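Local coordinates for protein endo-pectate lyase (Erwinia chrysanthemi, PDB 3B4N) that catalyses the eliminative cleavage of polygalacturonate with calcium as cofactor, and probably acts within the chain, on highly methylated pectins as well, at residues D223-H228 with G248-S253; T235-N240 with L266-A271; S270-G275 with G295-N300; D278-V283 with P306-E311. One frame throughout, in Å; residues are numbered along the deposited sequence.

Interaction 1 (D223-H228 with G248-S253)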
# COMPACT_ATOMS: atom_id res chain seq x y z
N ASP A 223 -0.39 10.99 -8.36
CA ASP A 223 0.60 11.69 -7.56
C ASP A 223 1.08 10.72 -6.49
O ASP A 223 1.33 9.56 -6.79
CB ASP A 223 -0.03 12.95 -6.95
CG ASP A 223 1.00 13.95 -6.44
OD1 ASP A 223 2.21 13.64 -6.40
OD2 ASP A 223 0.58 15.07 -6.06
N LYS A 224 1.19 11.16 -5.25
CA LYS A 224 1.69 10.26 -4.21
C LYS A 224 0.68 9.27 -3.67
O LYS A 224 -0.53 9.50 -3.67
CB LYS A 224 2.29 11.07 -3.05
CG LYS A 224 1.29 11.67 -2.07
CD LYS A 224 0.37 12.70 -2.71
CE LYS A 224 -0.46 13.41 -1.64
NZ LYS A 224 -1.57 14.21 -2.22
N VAL A 225 1.20 8.14 -3.21
CA VAL A 225 0.39 7.10 -2.60
C VAL A 225 0.33 7.40 -1.10
O VAL A 225 -0.76 7.51 -0.51
CB VAL A 225 1.01 5.70 -2.82
CG1 VAL A 225 0.22 4.65 -2.07
CG2 VAL A 225 1.01 5.38 -4.32
N LEU A 226 1.50 7.57 -0.50
CA LEU A 226 1.61 7.86 0.93
C LEU A 226 2.11 9.29 1.17
O LEU A 226 3.19 9.67 0.71
CB LEU A 226 2.55 6.84 1.60
CG LEU A 226 2.21 5.37 1.33
CD1 LEU A 226 3.31 4.45 1.88
CD2 LEU A 226 0.87 5.02 1.94
N GLN A 227 1.29 10.07 1.87
CA GLN A 227 1.63 11.45 2.21
C GLN A 227 2.09 11.45 3.67
O GLN A 227 1.48 10.79 4.50
CB GLN A 227 0.41 12.35 2.03
CG GLN A 227 0.61 13.82 2.40
CD GLN A 227 1.64 14.52 1.54
OE1 GLN A 227 1.91 14.11 0.40
NE2 GLN A 227 2.21 15.60 2.06
N HIS A 228 3.14 12.19 3.97
CA HIS A 228 3.69 12.19 5.33
C HIS A 228 3.89 13.63 5.78
O HIS A 228 4.76 14.35 5.25
CB HIS A 228 5.00 11.39 5.29
CG HIS A 228 5.56 11.04 6.62
ND1 HIS A 228 6.38 9.94 6.79
CD2 HIS A 228 5.53 11.67 7.82
CE1 HIS A 228 6.83 9.92 8.04
NE2 HIS A 228 6.32 10.96 8.68
N GLY A 248 2.39 8.19 -9.30
CA GLY A 248 3.31 9.32 -9.26
C GLY A 248 4.51 8.89 -8.43
O GLY A 248 5.62 8.78 -8.94
N LYS A 249 4.28 8.67 -7.14
CA LYS A 249 5.35 8.21 -6.26
C LYS A 249 4.76 7.46 -5.08
O LYS A 249 3.59 7.62 -4.76
CB LYS A 249 6.23 9.38 -5.78
CG LYS A 249 5.51 10.47 -5.05
CD LYS A 249 6.51 11.50 -4.48
CE LYS A 249 7.30 12.22 -5.57
NZ LYS A 249 6.46 13.10 -6.43
N LEU A 250 5.58 6.63 -4.45
CA LEU A 250 5.11 5.85 -3.31
C LEU A 250 4.98 6.68 -2.05
O LEU A 250 3.96 6.61 -1.36
CB LEU A 250 6.07 4.69 -3.04
CG LEU A 250 5.84 3.87 -1.76
CD1 LEU A 250 4.47 3.19 -1.79
CD2 LEU A 250 6.95 2.84 -1.64
N TRP A 251 5.98 7.50 -1.76
CA TRP A 251 5.98 8.28 -0.53
C TRP A 251 6.64 9.63 -0.71
O TRP A 251 7.67 9.74 -1.38
CB TRP A 251 6.73 7.49 0.55
CG TRP A 251 7.00 8.20 1.85
CD1 TRP A 251 6.22 8.17 2.98
CD2 TRP A 251 8.18 8.93 2.19
NE1 TRP A 251 6.86 8.83 4.01
CE2 TRP A 251 8.07 9.30 3.55
CE3 TRP A 251 9.33 9.30 1.48
CZ2 TRP A 251 9.06 10.02 4.22
CZ3 TRP A 251 10.32 10.02 2.14
CH2 TRP A 251 10.18 10.38 3.50
N ARG A 252 6.04 10.64 -0.11
CA ARG A 252 6.60 11.98 -0.16
C ARG A 252 6.54 12.65 1.21
O ARG A 252 5.48 12.71 1.84
CB ARG A 252 5.83 12.85 -1.16
CG ARG A 252 6.41 14.26 -1.34
CD ARG A 252 7.86 14.24 -1.82
NE ARG A 252 8.28 15.52 -2.40
CZ ARG A 252 9.08 16.41 -1.82
NH1 ARG A 252 9.39 17.54 -2.45
NH2 ARG A 252 9.58 16.17 -0.61
N SER A 253 7.69 13.11 1.67
CA SER A 253 7.76 13.88 2.90
C SER A 253 7.23 15.22 2.40
O SER A 253 7.74 15.76 1.43
CB SER A 253 9.20 14.04 3.35
OG SER A 253 9.29 14.99 4.40
O HOH W 1 4.12 14.12 -4.32
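Residues 223-228 and 248-253 are paired segments on successive coils of the right-handed parallel beta helix, and His-228 and Trp-251 meet at the end of the pair. Trp-251 NE1 donates to His-228 ND1 over 3.0 Å. Each partner atom lies in the ring plane of the other, yet the planes stand at 79°. The rings therefore meet rim to rim, with no stacking. In both residues CG points opposite the backbone nitrogen (chi1 -168° for His-228 and 172° for Trp-251), which brings the two rims together. His-228 NE2 bonds to Ser-233 OG, so both ring nitrogens have partners that limit its rotation.

The chain turns a corner at Val-225 and Leu-226. Here Leu-226 N reaches Leu-250 O at 2.8 Å, and Val-225 N reaches Lys-249 O at 2.9 Å. Beyond the corner, Arg-252 N bonds to Leu-226 O at 3.1 Å. The leucines lie side by side, with Leu-226 CD1 4.0 Å from Leu-250 CD1. On the outer side, one water accepts weakly from Lys-249 NZ and donates to Asp-223 OD1. Lys-224 NZ turns instead to Asp-195, a zinc ligand.

Strand 197-199 borders the pair on one side and strand 276-284 on the other. Leu-226 and Trp-251 face strand 233-238 across the interior of the helix.

Interaction 2 (T235-N240 with L266-A271)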
# COMPACT_ATOMS: atom_id res chain seq x y z
N THR A 235 6.97 6.20 8.32
CA THR A 235 6.00 5.47 7.52
C THR A 235 6.74 4.18 7.16
O THR A 235 7.86 4.22 6.65
CB THR A 235 5.59 6.22 6.25
OG1 THR A 235 4.87 7.40 6.62
CG2 THR A 235 4.68 5.34 5.38
N VAL A 236 6.11 3.04 7.47
CA VAL A 236 6.69 1.72 7.22
C VAL A 236 5.87 0.99 6.16
O VAL A 236 4.64 1.01 6.21
CB VAL A 236 6.69 0.89 8.53
CG1 VAL A 236 7.33 -0.48 8.31
CG2 VAL A 236 7.43 1.65 9.63
N VAL A 237 6.55 0.36 5.21
CA VAL A 237 5.89 -0.37 4.14
C VAL A 237 6.46 -1.78 4.07
O VAL A 237 7.64 -1.97 3.78
CB VAL A 237 6.09 0.32 2.77
CG1 VAL A 237 5.38 -0.49 1.66
CG2 VAL A 237 5.56 1.75 2.82
N LYS A 238 5.61 -2.77 4.33
CA LYS A 238 6.02 -4.17 4.31
C LYS A 238 4.90 -5.08 3.84
O LYS A 238 3.85 -4.60 3.41
CB LYS A 238 6.51 -4.59 5.70
CG LYS A 238 5.50 -4.48 6.82
CD LYS A 238 6.20 -4.74 8.14
CE LYS A 238 5.31 -4.56 9.34
NZ LYS A 238 6.05 -5.03 10.56
N GLY A 239 5.13 -6.38 3.89
CA GLY A 239 4.10 -7.32 3.48
C GLY A 239 3.84 -7.34 1.98
O GLY A 239 2.83 -7.86 1.53
N ASN A 240 4.78 -6.78 1.22
CA ASN A 240 4.67 -6.72 -0.22
C ASN A 240 3.50 -5.91 -0.74
O ASN A 240 2.77 -6.33 -1.64
CB ASN A 240 4.67 -8.12 -0.84
CG ASN A 240 5.11 -8.12 -2.29
OD1 ASN A 240 5.79 -7.19 -2.75
ND2 ASN A 240 4.73 -9.15 -3.03
N LEU A 266 11.05 7.09 6.17
CA LEU A 266 10.37 6.06 5.41
C LEU A 266 11.20 4.79 5.57
O LEU A 266 12.42 4.81 5.43
CB LEU A 266 10.28 6.42 3.93
CG LEU A 266 9.82 5.27 3.03
CD1 LEU A 266 8.35 4.96 3.31
CD2 LEU A 266 10.02 5.63 1.56
N THR A 267 10.52 3.69 5.88
CA THR A 267 11.18 2.39 5.99
C THR A 267 10.42 1.43 5.10
O THR A 267 9.29 1.06 5.41
CB THR A 267 11.12 1.83 7.43
OG1 THR A 267 11.77 2.74 8.32
CG2 THR A 267 11.82 0.47 7.50
N VAL A 268 11.02 1.05 3.98
CA VAL A 268 10.41 0.09 3.07
C VAL A 268 11.21 -1.21 3.16
O VAL A 268 12.43 -1.21 2.96
CB VAL A 268 10.44 0.57 1.59
CG1 VAL A 268 9.88 -0.53 0.68
CG2 VAL A 268 9.63 1.83 1.43
N THR A 269 10.52 -2.32 3.44
CA THR A 269 11.20 -3.61 3.52
C THR A 269 10.67 -4.60 2.48
O THR A 269 11.34 -5.58 2.17
CB THR A 269 11.05 -4.27 4.90
OG1 THR A 269 9.67 -4.55 5.14
CG2 THR A 269 11.59 -3.36 6.00
N SER A 270 9.48 -4.35 1.95
CA SER A 270 8.89 -5.23 0.94
C SER A 270 7.73 -4.55 0.23
O SER A 270 6.69 -4.28 0.85
CB SER A 270 8.41 -6.54 1.58
OG SER A 270 7.84 -7.40 0.61
N ALA A 271 7.90 -4.30 -1.06
CA ALA A 271 6.87 -3.66 -1.86
C ALA A 271 7.12 -3.98 -3.32
O ALA A 271 8.25 -4.26 -3.72
CB ALA A 271 6.88 -2.15 -1.65
O HOH W 2 8.88 -7.33 -3.35
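Val-237 packs against Leu-266, Val-268 and Ala-271. Its CB lies 4.1 Å from Val-268 CG2, and its CG1 lies 4.0 Å from Ala-271 CB. With CG1 opposite the backbone nitrogen (chi1 180°), one methyl is sent toward Ala-271, while CG2 lies 4.3 Å from Leu-266 CD1. These side chains are buried, the tight part of the contact. Behind them the parallel strands are joined by straight backbone bonds. Thr-267 N donates to Thr-235 O, Val-237 N to Thr-267 O, and Thr-269 N to Val-237 O at 2.9 Å with an angle of 173°.

The other side is looser. Val-236 and Thr-267 are only partly covered, and Lys-238 runs out extended and exposed. Thr-269 OG1 sits 3.2 Å from Lys-238 CB, a touch of an oxygen on a carbon. The regular pairing ends after Val-237 and Val-268. Gly-239, whose positive phi suits a glycine, lies in the turn beyond. Asn-240 N makes a weak bond to Ser-270 O at 3.2 Å. The Asn-240 side chain swings back over Ala-271, with OD1 3.5 Å from Ala-271 C. That oxygen also accepts from Thr-272 just beyond, which ties the turn to the next strand.

Strand 203-207 continues the sheet beside 235-238, and strand 290-298 continues it beside 266-268. From across the helix interior, Trp-251 and Leu-226 cover part of the buried face, at Thr-235, Val-237 and Leu-266.

Interaction 3 (S270-G275 with G295-N300)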
# COMPACT_ATOMS: atom_id res chain seq x y z
N SER A 270 9.48 -4.35 1.95
CA SER A 270 8.89 -5.23 0.94
C SER A 270 7.73 -4.55 0.23
O SER A 270 6.69 -4.28 0.85
CB SER A 270 8.41 -6.54 1.58
OG SER A 270 7.84 -7.40 0.61
N ALA A 271 7.90 -4.30 -1.06
CA ALA A 271 6.87 -3.66 -1.86
C ALA A 271 7.12 -3.98 -3.32
O ALA A 271 8.25 -4.26 -3.72
CB ALA A 271 6.88 -2.15 -1.65
N THR A 272 6.05 -3.94 -4.11
CA THR A 272 6.13 -4.24 -5.53
C THR A 272 5.38 -3.22 -6.35
O THR A 272 4.27 -2.83 -6.01
CB THR A 272 5.51 -5.64 -5.84
OG1 THR A 272 6.33 -6.66 -5.28
CG2 THR A 272 5.39 -5.84 -7.35
N VAL A 273 6.01 -2.77 -7.44
CA VAL A 273 5.35 -1.85 -8.35
C VAL A 273 5.14 -2.65 -9.63
O VAL A 273 6.10 -2.92 -10.36
CB VAL A 273 6.20 -0.60 -8.66
CG1 VAL A 273 5.44 0.30 -9.65
CG2 VAL A 273 6.48 0.18 -7.38
N ASN A 274 3.91 -3.09 -9.86
CA ASN A 274 3.59 -3.85 -11.06
C ASN A 274 2.77 -2.92 -11.94
O ASN A 274 1.54 -3.03 -12.03
CB ASN A 274 2.80 -5.12 -10.74
CG ASN A 274 2.80 -6.12 -11.90
OD1 ASN A 274 3.76 -6.18 -12.67
ND2 ASN A 274 1.74 -6.90 -12.02
N GLY A 275 3.48 -1.98 -12.54
CA GLY A 275 2.89 -0.99 -13.41
C GLY A 275 4.00 0.03 -13.60
O GLY A 275 5.18 -0.34 -13.60
N GLY A 295 14.10 -4.59 -0.55
CA GLY A 295 13.00 -5.49 -0.85
C GLY A 295 12.01 -4.90 -1.83
O GLY A 295 10.85 -5.31 -1.86
N LEU A 296 12.46 -3.94 -2.64
CA LEU A 296 11.60 -3.28 -3.61
C LEU A 296 11.72 -3.91 -4.99
O LEU A 296 12.82 -4.00 -5.54
CB LEU A 296 11.94 -1.79 -3.69
CG LEU A 296 11.17 -0.94 -4.70
CD1 LEU A 296 9.69 -0.90 -4.35
CD2 LEU A 296 11.75 0.47 -4.67
N LYS A 297 10.60 -4.34 -5.54
CA LYS A 297 10.58 -4.97 -6.86
C LYS A 297 9.79 -4.07 -7.80
O LYS A 297 8.69 -3.62 -7.47
CB LYS A 297 9.93 -6.36 -6.78
CG LYS A 297 10.70 -7.32 -5.89
CD LYS A 297 10.03 -8.68 -5.81
CE LYS A 297 10.79 -9.60 -4.88
NZ LYS A 297 10.12 -10.92 -4.72
N ILE A 298 10.35 -3.79 -8.97
CA ILE A 298 9.68 -2.92 -9.92
C ILE A 298 9.64 -3.53 -11.31
O ILE A 298 10.65 -4.00 -11.83
CB ILE A 298 10.40 -1.55 -9.97
CG1 ILE A 298 10.33 -0.87 -8.59
CG2 ILE A 298 9.75 -0.67 -11.04
CD1 ILE A 298 11.18 0.39 -8.47
N LYS A 299 8.46 -3.53 -11.91
CA LYS A 299 8.28 -4.08 -13.25
C LYS A 299 9.27 -3.44 -14.22
O LYS A 299 9.36 -2.22 -14.33
CB LYS A 299 6.85 -3.84 -13.72
CG LYS A 299 6.58 -4.23 -15.17
CD LYS A 299 5.15 -3.90 -15.54
CE LYS A 299 4.88 -4.14 -17.01
NZ LYS A 299 3.51 -3.71 -17.40
N ASN A 300 10.02 -4.29 -14.93
CA ASN A 300 11.02 -3.86 -15.91
C ASN A 300 11.97 -2.79 -15.40
O ASN A 300 12.36 -1.89 -16.15
CB ASN A 300 10.33 -3.39 -17.19
CG ASN A 300 9.59 -4.51 -17.90
OD1 ASN A 300 10.13 -5.61 -18.07
ND2 ASN A 300 8.36 -4.25 -18.32
O HOH W 3 10.00 -8.02 -1.24
O HOH W 4 7.69 0.05 -14.33
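The flat amide of Asn-274 meets the long side chain of Lys-299 at its OD1 end. The lysine passes there obliquely and does not lie over a face of the amide. OD1 of Asn-274 lies 3.9 Å from Lys-299 CD, a contact with the aliphatic part of the lysine and not with its charge. The amide nitrogen ND2 is used for a hydrogen bond to Tyr-34 OH. The flat peptide groups differ in how they are met. Ala-271 N approaches Gly-295 O from above the carbonyl plane, 39° out of it, at 3.2 Å. Lys-297 N, in contrast, lies in the carbonyl plane of Ala-271 O.

The pairing is then regular and parallel. Val-273 N donates to Lys-297 O at 2.8 Å, and Lys-299 N donates to Val-273 O at 2.9 Å. On the buried face, Val-273 and Ile-298 lie side by side and point the same way, with CB of Val-273 4.1 Å from CG1 of Ile-298. Ile-298 places CG1 opposite its own carbonyl carbon (chi1 -62°), which turns this branch to the valine. Ala-271 meets the end of Leu-296 on the same face. On the other face, Thr-272 OG1 lies 3.9 Å from Lys-297 CB. Two waters bridge the ends. One joins Ser-270 OG and Gly-295 O. The other donates to Gly-275 O at 2.6 Å and to Lys-299 O at 2.8 Å, where the chain turns away.

Strand 241-244 lies beside 271-274, and strand 341-343 lies beside 296-298. Ile-280 of strand 276-284 packs on Leu-296 and Ile-298 from across the helix interior.

Interaction 4 (D278-V283 with P306-E311)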
# COMPACT_ATOMS: atom_id res chain seq x y z
N ASP A 278 6.54 7.29 -11.42
CA ASP A 278 7.50 8.32 -11.75
C ASP A 278 8.76 8.28 -10.89
O ASP A 278 9.86 8.51 -11.39
CB ASP A 278 6.85 9.70 -11.67
CG ASP A 278 5.73 9.87 -12.69
OD1 ASP A 278 5.91 9.43 -13.84
OD2 ASP A 278 4.68 10.44 -12.34
N SER A 279 8.60 7.99 -9.60
CA SER A 279 9.71 7.88 -8.66
C SER A 279 9.17 7.17 -7.43
O SER A 279 7.96 7.03 -7.27
CB SER A 279 10.27 9.25 -8.27
OG SER A 279 9.29 10.06 -7.66
N ILE A 280 10.06 6.72 -6.55
CA ILE A 280 9.60 6.01 -5.37
C ILE A 280 9.45 6.89 -4.13
O ILE A 280 8.35 7.00 -3.57
CB ILE A 280 10.55 4.82 -5.05
CG1 ILE A 280 10.58 3.85 -6.24
CG2 ILE A 280 10.09 4.09 -3.80
CD1 ILE A 280 9.24 3.22 -6.56
N ALA A 281 10.53 7.56 -3.72
CA ALA A 281 10.51 8.38 -2.51
C ALA A 281 11.13 9.74 -2.70
O ALA A 281 12.09 9.90 -3.45
CB ALA A 281 11.25 7.64 -1.41
N GLY A 282 10.59 10.72 -1.98
CA GLY A 282 11.10 12.08 -2.01
C GLY A 282 11.36 12.56 -0.60
O GLY A 282 10.42 12.72 0.20
N VAL A 283 12.63 12.78 -0.28
CA VAL A 283 13.04 13.24 1.05
C VAL A 283 13.49 14.69 1.02
O VAL A 283 14.08 15.15 0.04
CB VAL A 283 14.22 12.39 1.62
CG1 VAL A 283 13.76 10.95 1.86
CG2 VAL A 283 15.41 12.41 0.68
N PRO A 306 12.35 3.53 -12.86
CA PRO A 306 12.27 4.92 -12.40
C PRO A 306 13.30 5.25 -11.32
O PRO A 306 13.91 4.35 -10.75
CB PRO A 306 10.87 4.99 -11.83
CG PRO A 306 10.80 3.67 -11.10
CD PRO A 306 11.43 2.68 -12.09
N PRO A 307 13.53 6.54 -11.07
CA PRO A 307 14.48 6.91 -10.02
C PRO A 307 13.82 6.43 -8.73
O PRO A 307 12.59 6.47 -8.60
CB PRO A 307 14.57 8.43 -10.13
CG PRO A 307 13.31 8.83 -10.82
CD PRO A 307 13.07 7.73 -11.82
N VAL A 308 14.62 5.96 -7.78
CA VAL A 308 14.05 5.45 -6.53
C VAL A 308 13.98 6.54 -5.47
O VAL A 308 12.90 7.07 -5.21
CB VAL A 308 14.85 4.21 -6.07
CG1 VAL A 308 14.32 3.68 -4.74
CG2 VAL A 308 14.74 3.12 -7.14
N CYS A 309 15.11 6.89 -4.87
CA CYS A 309 15.10 7.93 -3.84
C CYS A 309 15.62 9.24 -4.41
O CYS A 309 16.71 9.28 -4.98
CB CYS A 309 15.97 7.50 -2.66
SG CYS A 309 15.91 8.56 -1.17
N GLU A 310 14.84 10.30 -4.26
CA GLU A 310 15.26 11.61 -4.75
C GLU A 310 15.32 12.58 -3.59
O GLU A 310 14.46 12.55 -2.70
CB GLU A 310 14.29 12.13 -5.82
CG GLU A 310 14.25 11.26 -7.07
CD GLU A 310 13.32 11.80 -8.13
OE1 GLU A 310 12.18 12.16 -7.79
OE2 GLU A 310 13.73 11.84 -9.31
N GLU A 311 16.35 13.41 -3.59
CA GLU A 311 16.53 14.42 -2.54
C GLU A 311 16.01 15.76 -3.00
O GLU A 311 16.17 16.14 -4.16
CB GLU A 311 18.01 14.52 -2.16
CG GLU A 311 18.48 13.30 -1.37
CD GLU A 311 19.94 13.32 -0.99
OE1 GLU A 311 20.36 12.40 -0.25
OE2 GLU A 311 20.69 14.23 -1.41
O HOH W 5 10.80 11.33 -5.63
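Val-308 O is gripped by two backbone N-H groups of the neighbouring coil. Ala-281 N makes a nearly straight bond to it, 2.8 Å and 171°, and Ile-280 N makes a weak one at 3.2 Å. Ile-280 N also reaches weakly to Pro-307 O, so its proton is shared at the corner of the chain. Regular parallel pairing follows, with Glu-310 N on Ala-281 O at 2.9 Å and Val-283 N on Glu-310 O at 3.0 Å.

One water bridges the two coils. It donates to Glu-310 OE1 at 2.7 Å and weakly to Ala-281 O, and it bonds to Ser-279 OG at 2.8 Å. Glu-310 has CG opposite its carbonyl carbon (chi1 -63°) and an extended chain beyond, which brings OE1 back alongside Ser-279. Its OE2 has a long, weak ion pair with Lys-324. On the buried side, Ile-280 and Val-308 run side by side, with Ile-280 CB 4.0 Å from Val-308 CG1. Val-283 CG2 rests on Glu-311 CG at 3.8 Å.

The disulfide from Cys-309 to Cys-334 links this coil covalently to strand 334-336. Glu-311 continues past Val-283 to a salt bridge with Arg-285 and a hydrogen bond with Thr-331. With the arginine so close, Glu-311 is probably ionised although buried.

How the interactions relate
All four contacts join successive coils of one parallel beta helix. Interactions 1 and 4 belong to the same sheet, because strands 246-253 and 276-284 are neighbours in it. Interactions 2 and 3 share Ser-270 and Ala-271 and lie across the interior from that sheet. Interaction 4 is the most buried and adds a disulfide and two buried glutamates. Interactions 2 and 3 have apolar inner faces and exposed lysines on the outer side, with Thr-269 also exposed in interaction 2. Interaction 1 alone carries a hydrogen bond between ring nitrogens, and it lies closest to the metals. The inner faces meet: Leu-226 touches Val-237, Leu-266 touches Ala-281, and Ile-280 touches Leu-296.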